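Adhesion G-protein coupled receptor G6 (Danio rerio, PDB 6V55) is an adhesion G protein-coupled receptor linked to myelination, whose calcium-binding extracellular region probably takes part in cell adhesion and in control of receptor signalling. Local coordinates at residues V587-S600 with S605-T617. Numbering follows the deposited sequence.
Sequences VDELVQKIEFDGPS and SKNLVVGVSALDT. With NAG (2-acetamido-2-deoxy-beta-D-glucopyranose), chain L.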
ATOM      1  N   VAL A 587     -29.799  -6.117 -25.462  1.00 17.09           N
ATOM      2  CA  VAL A 587     -29.245  -7.417 -25.840  1.00 17.33           C
ATOM      3  C   VAL A 587     -29.921  -7.945 -27.108  1.00 20.64           C
ATOM      4  O   VAL A 587     -29.256  -8.514 -27.987  1.00 24.53           O
ATOM      5  CB  VAL A 587     -29.378  -8.388 -24.651  1.00 10.41           C
ATOM      6  CG1 VAL A 587     -29.119  -9.816 -25.029  1.00 10.28           C
ATOM      7  CG2 VAL A 587     -28.386  -8.027 -23.641  1.00 11.42           C
ATOM      8  N   ASP A 588     -31.232  -7.698 -27.250  1.00 21.32           N
ATOM      9  CA  ASP A 588     -31.999  -8.192 -28.396  1.00 26.84           C
ATOM     10  C   ASP A 588     -31.554  -7.533 -29.694  1.00 27.28           C
ATOM     11  O   ASP A 588     -31.412  -8.202 -30.726  1.00 33.52           O
ATOM     12  CB  ASP A 588     -33.498  -7.936 -28.191  1.00 35.72           C
ATOM     13  CG  ASP A 588     -34.149  -8.876 -27.163  1.00 40.83           C
ATOM     14  OD1 ASP A 588     -35.340  -8.623 -26.842  1.00 39.19           O
ATOM     15  OD2 ASP A 588     -33.479  -9.824 -26.661  1.00 43.71           O
ATOM     16  N   GLU A 589     -31.275  -6.239 -29.644  1.00 27.14           N
ATOM     17  CA  GLU A 589     -30.860  -5.532 -30.843  1.00 30.96           C
ATOM     18  C   GLU A 589     -29.391  -5.722 -31.148  1.00 28.24           C
ATOM     19  O   GLU A 589     -29.014  -5.590 -32.316  1.00 30.94           O
ATOM     20  CB  GLU A 589     -31.152  -4.043 -30.715  1.00 36.03           C
ATOM     21  CG  GLU A 589     -31.476  -3.399 -32.045  1.00 44.05           C
ATOM     22  CD  GLU A 589     -30.989  -1.994 -32.086  1.00 52.88           C
ATOM     23  OE1 GLU A 589     -30.636  -1.488 -30.993  1.00 54.08           O
ATOM     24  OE2 GLU A 589     -30.978  -1.403 -33.192  1.00 59.19           O
ATOM     25  N   LEU A 590     -28.568  -5.995 -30.121  1.00 23.08           N
ATOM     26  CA  LEU A 590     -27.162  -6.360 -30.324  1.00 20.10           C
ATOM     27  C   LEU A 590     -27.045  -7.615 -31.169  1.00 21.83           C
ATOM     28  O   LEU A 590     -26.239  -7.668 -32.105  1.00 24.91           O
ATOM     29  CB  LEU A 590     -26.480  -6.563 -28.969  1.00 15.59           C
ATOM     30  CG  LEU A 590     -25.077  -7.140 -28.878  1.00 16.05           C
ATOM     31  CD1 LEU A 590     -24.127  -5.993 -28.840  1.00 22.73           C
ATOM     32  CD2 LEU A 590     -24.885  -7.941 -27.603  1.00 13.41           C
ATOM     33  N   VAL A 591     -27.925  -8.590 -30.917  1.00 19.44           N
ATOM     34  CA  VAL A 591     -27.933  -9.850 -31.643  1.00 15.43           C
ATOM     35  C   VAL A 591     -28.431  -9.655 -33.080  1.00 17.49           C
ATOM     36  O   VAL A 591     -27.961 -10.331 -34.009  1.00 23.37           O
ATOM     37  CB  VAL A 591     -28.761 -10.860 -30.809  1.00 11.45           C
ATOM     38  CG1 VAL A 591     -28.978 -12.148 -31.516  1.00  9.55           C
ATOM     39  CG2 VAL A 591     -27.996 -11.180 -29.536  1.00 12.53           C
ATOM     40  N   GLN A 592     -29.336  -8.706 -33.303  1.00 16.29           N
ATOM     41  CA  GLN A 592     -29.777  -8.418 -34.666  1.00 18.94           C
ATOM     42  C   GLN A 592     -28.675  -7.767 -35.495  1.00 21.56           C
ATOM     43  O   GLN A 592     -28.565  -8.037 -36.694  1.00 25.48           O
ATOM     44  CB  GLN A 592     -31.003  -7.506 -34.639  1.00 23.58           C
ATOM     45  CG  GLN A 592     -32.211  -8.102 -33.940  1.00 30.26           C
ATOM     46  CD  GLN A 592     -32.807  -9.262 -34.706  1.00 37.43           C
ATOM     47  OE1 GLN A 592     -32.775  -9.285 -35.946  1.00 42.46           O
ATOM     48  NE2 GLN A 592     -33.348 -10.242 -33.978  1.00 37.82           N
ATOM     49  N   LYS A 593     -27.816  -6.973 -34.864  1.00 20.80           N
ATOM     50  CA  LYS A 593     -26.890  -6.106 -35.570  1.00 23.72           C
ATOM     51  C   LYS A 593     -25.491  -6.666 -35.664  1.00 22.86           C
ATOM     52  O   LYS A 593     -24.622  -5.998 -36.242  1.00 31.22           O
ATOM     53  CB  LYS A 593     -26.788  -4.748 -34.871  1.00 27.22           C
ATOM     54  CG  LYS A 593     -28.025  -3.911 -34.952  1.00 29.58           C
ATOM     55  CD  LYS A 593     -27.706  -2.520 -35.382  1.00 32.20           C
ATOM     56  CE  LYS A 593     -26.731  -1.886 -34.456  1.00 29.67           C
ATOM     57  NZ  LYS A 593     -27.226  -0.541 -34.106  1.00 29.76           N
ATOM     58  N   ILE A 594     -25.226  -7.813 -35.057  1.00 15.15           N
ATOM     59  CA  ILE A 594     -23.846  -8.268 -34.935  1.00 16.42           C
ATOM     60  C   ILE A 594     -23.366  -8.774 -36.291  1.00 22.31           C
ATOM     61  O   ILE A 594     -24.112  -9.435 -37.027  1.00 26.29           O
ATOM     62  CB  ILE A 594     -23.704  -9.317 -33.816  1.00  8.96           C
ATOM     63  CG1 ILE A 594     -22.283  -9.792 -33.713  1.00 23.09           C
ATOM     64  CG2 ILE A 594     -24.569 -10.546 -34.007  1.00 23.46           C
ATOM     65  CD1 ILE A 594     -22.008 -10.234 -32.404  1.00 25.74           C
ATOM     66  N   GLU A 595     -22.175  -8.327 -36.693  1.00 25.26           N
ATOM     67  CA  GLU A 595     -21.527  -8.798 -37.905  1.00 25.34           C
ATOM     68  C   GLU A 595     -20.549  -9.904 -37.528  1.00 25.26           C
ATOM     69  O   GLU A 595     -19.750  -9.732 -36.604  1.00 31.64           O
ATOM     70  CB  GLU A 595     -20.813  -7.645 -38.612  1.00 25.74           C
ATOM     71  CG  GLU A 595     -21.742  -6.562 -39.179  1.00 31.40           C
ATOM     72  CD  GLU A 595     -21.231  -5.140 -38.923  1.00 39.73           C
ATOM     73  OE1 GLU A 595     -22.035  -4.285 -38.471  1.00 43.43           O
ATOM     74  OE2 GLU A 595     -20.024  -4.878 -39.157  1.00 41.66           O
ATOM     75  N   PHE A 596     -20.626 -11.040 -38.218  1.00 23.33           N
ATOM     76  CA  PHE A 596     -19.709 -12.148 -37.960  1.00 26.34           C
ATOM     77  C   PHE A 596     -19.349 -12.826 -39.277  1.00 31.88           C
ATOM     78  O   PHE A 596     -20.001 -12.608 -40.302  1.00 35.44           O
ATOM     79  CB  PHE A 596     -20.292 -13.145 -36.942  1.00 23.16           C
ATOM     80  CG  PHE A 596     -21.474 -13.936 -37.435  1.00 26.28           C
ATOM     81  CD1 PHE A 596     -22.760 -13.370 -37.468  1.00 25.60           C
ATOM     82  CD2 PHE A 596     -21.319 -15.273 -37.799  1.00 28.52           C
ATOM     83  CE1 PHE A 596     -23.857 -14.106 -37.905  1.00 25.98           C
ATOM     84  CE2 PHE A 596     -22.415 -16.030 -38.236  1.00 29.31           C
ATOM     85  CZ  PHE A 596     -23.685 -15.447 -38.284  1.00 27.63           C
ATOM     86  N   ASP A 597     -18.290 -13.645 -39.250  1.00 33.86           N
ATOM     87  CA  ASP A 597     -17.690 -14.158 -40.484  1.00 34.08           C
ATOM     88  C   ASP A 597     -17.867 -15.645 -40.710  1.00 28.98           C
ATOM     89  O   ASP A 597     -18.122 -16.059 -41.848  1.00 28.91           O
ATOM     90  CB  ASP A 597     -16.199 -13.827 -40.544  1.00 39.70           C
ATOM     91  CG  ASP A 597     -15.967 -12.402 -40.997  1.00 50.40           C
ATOM     92  OD1 ASP A 597     -16.175 -12.116 -42.201  1.00 52.51           O
ATOM     93  OD2 ASP A 597     -15.620 -11.558 -40.144  1.00 55.58           O
ATOM     94  N   GLY A 598     -17.763 -16.472 -39.681  1.00 27.50           N
ATOM     95  CA  GLY A 598     -17.902 -17.896 -39.887  1.00 26.99           C
ATOM     96  C   GLY A 598     -19.328 -18.379 -40.067  1.00 26.73           C
ATOM     97  O   GLY A 598     -20.261 -17.606 -40.325  1.00 26.41           O
ATOM     98  N   PRO A 599     -19.527 -19.688 -39.927  1.00 23.12           N
ATOM     99  CA  PRO A 599     -20.898 -20.213 -39.948  1.00 17.92           C
ATOM    100  C   PRO A 599     -21.684 -19.914 -38.681  1.00 23.72           C
ATOM    101  O   PRO A 599     -22.925 -19.935 -38.734  1.00 24.45           O
ATOM    102  CB  PRO A 599     -20.692 -21.714 -40.138  1.00 14.95           C
ATOM    103  CG  PRO A 599     -19.366 -21.990 -39.551  1.00 17.08           C
ATOM    104  CD  PRO A 599     -18.526 -20.749 -39.742  1.00 19.26           C
ATOM    105  N   SER A 600     -21.013 -19.636 -37.555  1.00 25.51           N
ATOM    106  CA  SER A 600     -21.681 -19.234 -36.320  1.00 22.36           C
ATOM    107  C   SER A 600     -20.719 -18.450 -35.436  1.00 23.64           C
ATOM    108  O   SER A 600     -19.497 -18.539 -35.585  1.00 27.75           O
ATOM    109  CB  SER A 600     -22.230 -20.440 -35.543  1.00 16.32           C
ATOM    110  OG  SER A 600     -21.191 -21.144 -34.924  1.00 13.96           O
ATOM    111  N   SER A 605     -20.495 -15.352 -21.328  1.00 21.78           N
ATOM    112  CA  SER A 605     -20.185 -14.673 -20.081  1.00 20.34           C
ATOM    113  C   SER A 605     -20.609 -15.603 -18.954  1.00 20.38           C
ATOM    114  O   SER A 605     -21.019 -16.741 -19.207  1.00 24.28           O
ATOM    115  CB  SER A 605     -20.903 -13.332 -20.002  1.00 28.37           C
ATOM    116  OG  SER A 605     -22.297 -13.572 -20.018  1.00 38.06           O
ATOM    117  N   LYS A 606     -20.545 -15.107 -17.711  1.00 22.19           N
ATOM    118  CA  LYS A 606     -20.868 -15.947 -16.559  1.00 27.52           C
ATOM    119  C   LYS A 606     -22.360 -16.282 -16.499  1.00 29.79           C
ATOM    120  O   LYS A 606     -22.713 -17.455 -16.346  1.00 29.67           O
ATOM    121  CB  LYS A 606     -20.385 -15.279 -15.269  1.00 34.80           C
ATOM    122  CG  LYS A 606     -20.397 -16.199 -14.026  1.00 42.34           C
ATOM    123  CD  LYS A 606     -20.778 -15.405 -12.746  1.00 49.50           C
ATOM    124  CE  LYS A 606     -21.369 -16.284 -11.627  1.00 51.22           C
ATOM    125  NZ  LYS A 606     -22.871 -16.303 -11.610  1.00 48.21           N
ATOM    126  N   ASN A 607     -23.249 -15.300 -16.701  1.00 28.18           N
ATOM    127  CA  ASN A 607     -24.687 -15.563 -16.624  1.00 34.59           C
ATOM    128  C   ASN A 607     -25.440 -15.413 -17.950  1.00 35.72           C
ATOM    129  O   ASN A 607     -26.681 -15.428 -17.943  1.00 32.04           O
ATOM    130  CB  ASN A 607     -25.353 -14.645 -15.601  1.00 32.98           C
ATOM    131  CG  ASN A 607     -24.710 -14.718 -14.252  1.00 31.96           C
ATOM    132  OD1 ASN A 607     -24.730 -15.763 -13.595  1.00 41.29           O
ATOM    133  ND2 ASN A 607     -24.149 -13.594 -13.808  1.00 23.53           N
ATOM    134  N   LEU A 608     -24.741 -15.262 -19.078  1.00 38.85           N
ATOM    135  CA  LEU A 608     -25.380 -14.934 -20.348  1.00 12.26           C
ATOM    136  C   LEU A 608     -24.513 -15.416 -21.498  1.00 15.43           C
ATOM    137  O   LEU A 608     -23.360 -14.993 -21.626  1.00 14.49           O
ATOM    138  CB  LEU A 608     -25.593 -13.429 -20.490  1.00 11.77           C
ATOM    139  CG  LEU A 608     -26.246 -13.013 -21.811  1.00 14.21           C
ATOM    140  CD1 LEU A 608     -27.665 -13.511 -21.900  1.00 11.28           C
ATOM    141  CD2 LEU A 608     -26.193 -11.521 -22.032  1.00 14.68           C
ATOM    142  N   VAL A 609     -25.071 -16.269 -22.350  1.00 16.91           N
ATOM    143  CA  VAL A 609     -24.421 -16.632 -23.602  1.00 16.97           C
ATOM    144  C   VAL A 609     -25.388 -16.334 -24.739  1.00 18.37           C
ATOM    145  O   VAL A 609     -26.587 -16.623 -24.628  1.00 26.14           O
ATOM    146  CB  VAL A 609     -23.945 -18.099 -23.594  1.00 19.98           C
ATOM    147  CG1 VAL A 609     -25.036 -19.078 -23.162  1.00 20.29           C
ATOM    148  CG2 VAL A 609     -23.355 -18.475 -24.908  1.00 12.12           C
ATOM    149  N   VAL A 610     -24.903 -15.628 -25.770  1.00 15.23           N
ATOM    150  CA  VAL A 610     -25.728 -15.341 -26.941  1.00 14.33           C
ATOM    151  C   VAL A 610     -24.994 -15.873 -28.159  1.00 18.66           C
ATOM    152  O   VAL A 610     -23.759 -15.948 -28.191  1.00 24.59           O
ATOM    153  CB  VAL A 610     -26.104 -13.839 -27.125  1.00 12.12           C
ATOM    154  CG1 VAL A 610     -26.760 -13.259 -25.858  1.00 13.04           C
ATOM    155  CG2 VAL A 610     -24.937 -12.965 -27.587  1.00  9.67           C
ATOM    156  N   GLY A 611     -25.763 -16.304 -29.142  1.00 17.56           N
ATOM    157  CA  GLY A 611     -25.181 -16.931 -30.315  1.00 13.80           C
ATOM    158  C   GLY A 611     -25.979 -16.593 -31.547  1.00 13.11           C
ATOM    159  O   GLY A 611     -27.198 -16.406 -31.491  1.00 13.52           O
ATOM    160  N   VAL A 612     -25.277 -16.481 -32.661  1.00 14.13           N
ATOM    161  CA  VAL A 612     -25.895 -16.331 -33.965  1.00 15.66           C
ATOM    162  C   VAL A 612     -25.315 -17.430 -34.829  1.00 23.61           C
ATOM    163  O   VAL A 612     -24.172 -17.852 -34.622  1.00 26.27           O
ATOM    164  CB  VAL A 612     -25.633 -14.950 -34.588  1.00 16.39           C
ATOM    165  CG1 VAL A 612     -26.561 -13.938 -33.989  1.00 21.14           C
ATOM    166  CG2 VAL A 612     -24.206 -14.525 -34.321  1.00 17.40           C
ATOM    167  N   SER A 613     -26.127 -17.934 -35.759  1.00 27.87           N
ATOM    168  CA  SER A 613     -25.671 -18.858 -36.789  1.00 26.38           C
ATOM    169  C   SER A 613     -26.466 -18.594 -38.056  1.00 23.15           C
ATOM    170  O   SER A 613     -27.618 -18.151 -37.998  1.00 23.78           O
ATOM    171  CB  SER A 613     -25.832 -20.322 -36.382  1.00 26.81           C
ATOM    172  OG  SER A 613     -27.184 -20.729 -36.471  1.00 30.38           O
ATOM    173  N   ALA A 614     -25.852 -18.898 -39.197  1.00 20.90           N
ATOM    174  CA  ALA A 614     -26.443 -18.564 -40.484  1.00 23.98           C
ATOM    175  C   ALA A 614     -27.503 -19.591 -40.887  1.00 27.69           C
ATOM    176  O   ALA A 614     -27.334 -20.797 -40.675  1.00 29.34           O
ATOM    177  CB  ALA A 614     -25.344 -18.474 -41.542  1.00 19.66           C
ATOM    178  N   LEU A 615     -28.604 -19.101 -41.468  1.00 26.51           N
ATOM    179  CA  LEU A 615     -29.728 -19.931 -41.904  1.00 27.33           C
ATOM    180  C   LEU A 615     -29.852 -19.819 -43.417  1.00 33.50           C
ATOM    181  O   LEU A 615     -30.080 -18.724 -43.946  1.00 31.90           O
ATOM    182  CB  LEU A 615     -31.050 -19.514 -41.237  1.00 22.68           C
ATOM    183  CG  LEU A 615     -32.338 -20.388 -41.209  1.00 23.83           C
ATOM    184  CD1 LEU A 615     -33.358 -19.855 -40.226  1.00 20.85           C
ATOM    185  CD2 LEU A 615     -33.110 -20.520 -42.524  1.00 29.00           C
ATOM    186  N   ASP A 616     -29.812 -20.966 -44.091  1.00 41.58           N
ATOM    187  CA  ASP A 616     -30.126 -21.044 -45.511  1.00 47.74           C
ATOM    188  C   ASP A 616     -31.619 -21.313 -45.690  1.00 45.94           C
ATOM    189  O   ASP A 616     -32.111 -22.385 -45.323  1.00 47.17           O
ATOM    190  CB  ASP A 616     -29.302 -22.138 -46.180  1.00 52.83           C
ATOM    191  CG  ASP A 616     -29.250 -21.981 -47.679  1.00 60.36           C
ATOM    192  OD1 ASP A 616     -29.710 -20.931 -48.185  1.00 61.31           O
ATOM    193  OD2 ASP A 616     -28.735 -22.897 -48.351  1.00 65.12           O
ATOM    194  N   THR A 617     -32.337 -20.348 -46.266  1.00 43.64           N
ATOM    195  CA  THR A 617     -33.779 -20.507 -46.429  1.00 43.99           C
ATOM    196  C   THR A 617     -34.159 -21.491 -47.536  1.00 49.23           C
ATOM    197  O   THR A 617     -35.310 -21.924 -47.574  1.00 51.71           O
ATOM    198  CB  THR A 617     -34.450 -19.144 -46.681  1.00 40.52           C
ATOM    199  OG1 THR A 617     -33.661 -18.348 -47.577  1.00 40.12           O
ATOM    200  CG2 THR A 617     -34.617 -18.383 -45.372  1.00 37.00           C
TER
HETATM  201  C1  NAG L 910     -35.529  -3.753 -36.406  1.00 62.08           C
HETATM  202  C2  NAG L 910     -34.249  -2.940 -36.647  1.00 67.53           C
HETATM  203  C3  NAG L 910     -34.178  -1.775 -35.656  1.00 70.83           C
HETATM  204  C4  NAG L 910     -35.430  -0.904 -35.754  1.00 68.64           C
HETATM  205  C5  NAG L 910     -36.704  -1.747 -35.595  1.00 68.76           C
HETATM  206  C6  NAG L 910     -37.967  -0.958 -35.872  1.00 71.19           C
HETATM  207  C7  NAG L 910     -32.042  -3.709 -37.403  1.00 69.57           C
HETATM  208  C8  NAG L 910     -30.926  -4.678 -37.166  1.00 69.89           C
HETATM  209  N2  NAG L 910     -33.067  -3.782 -36.547  1.00 68.44           N
HETATM  210  O3  NAG L 910     -33.010  -0.998 -35.910  1.00 73.48           O
HETATM  211  O4  NAG L 910     -35.404   0.099 -34.746  1.00 67.53           O
HETATM  212  O5  NAG L 910     -36.702  -2.867 -36.505  1.00 65.38           O
HETATM  213  O6  NAG L 910     -39.027  -1.795 -36.319  1.00 73.41           O
HETATM  214  O7  NAG L 910     -32.014  -2.895 -38.327  1.00 70.02           O
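The carbonyl oxygen of Pro-599 is approached by two neighbours on strand 608-614. Ala-614 N donates a nearly straight hydrogen bond to Pro-599 O (3.1 Å, 164° at the hydrogen), while Ser-613 CA adds a weaker CA-H...O contact to the same oxygen at 3.5 Å. Proline has no N-H to give, but its carbonyl is still available as the acceptor, and this bond lies where the chain enters the sheet. Ser-600 then faces Ser-613 as an antiparallel non-hydrogen-bonded pair, their CB atoms 3.7 Å apart; small serines suit so close a pairing.

Val-612 lies at the middle of the apolar contact. Val-612 CG2 sits over one face of the Phe-596 ring, toward the rim, in a CH-pi contact that brings it 3.6 Å from Phe-596 CE1. The ring reaches this place because its CG stands between the backbone N and carbonyl carbon (chi1 69°), and its edge is turned toward Ala-614 N. Val-612 CG1 meets Val-591 CG1 at 3.9 Å, and Ile-594 CG2 lies against both methyls of Val-612. Val-591 is shared: its other methyl, CG2, reaches Val-610 CG2 at 4.0 Å, and one turn earlier Val-587 spans Val-610 and Leu-608. Branched residues spaced along the inner side of the helix thus match alternate residues of the strand; the axes of helix segment 587-593 and strand 608-614 come within 9.1 Å at an angle of 29°. Asn-673 of strand 671-677 also touches Val-591 and Val-612. Away from the strand, Glu-589, Gln-592 and Lys-593 border a glycan.

A long helix that passes through a short loop into an edge strand, and packs on the same sheet, fits the junction of the helical and beta-sandwich subdomains in the GAIN domain of adhesion receptors.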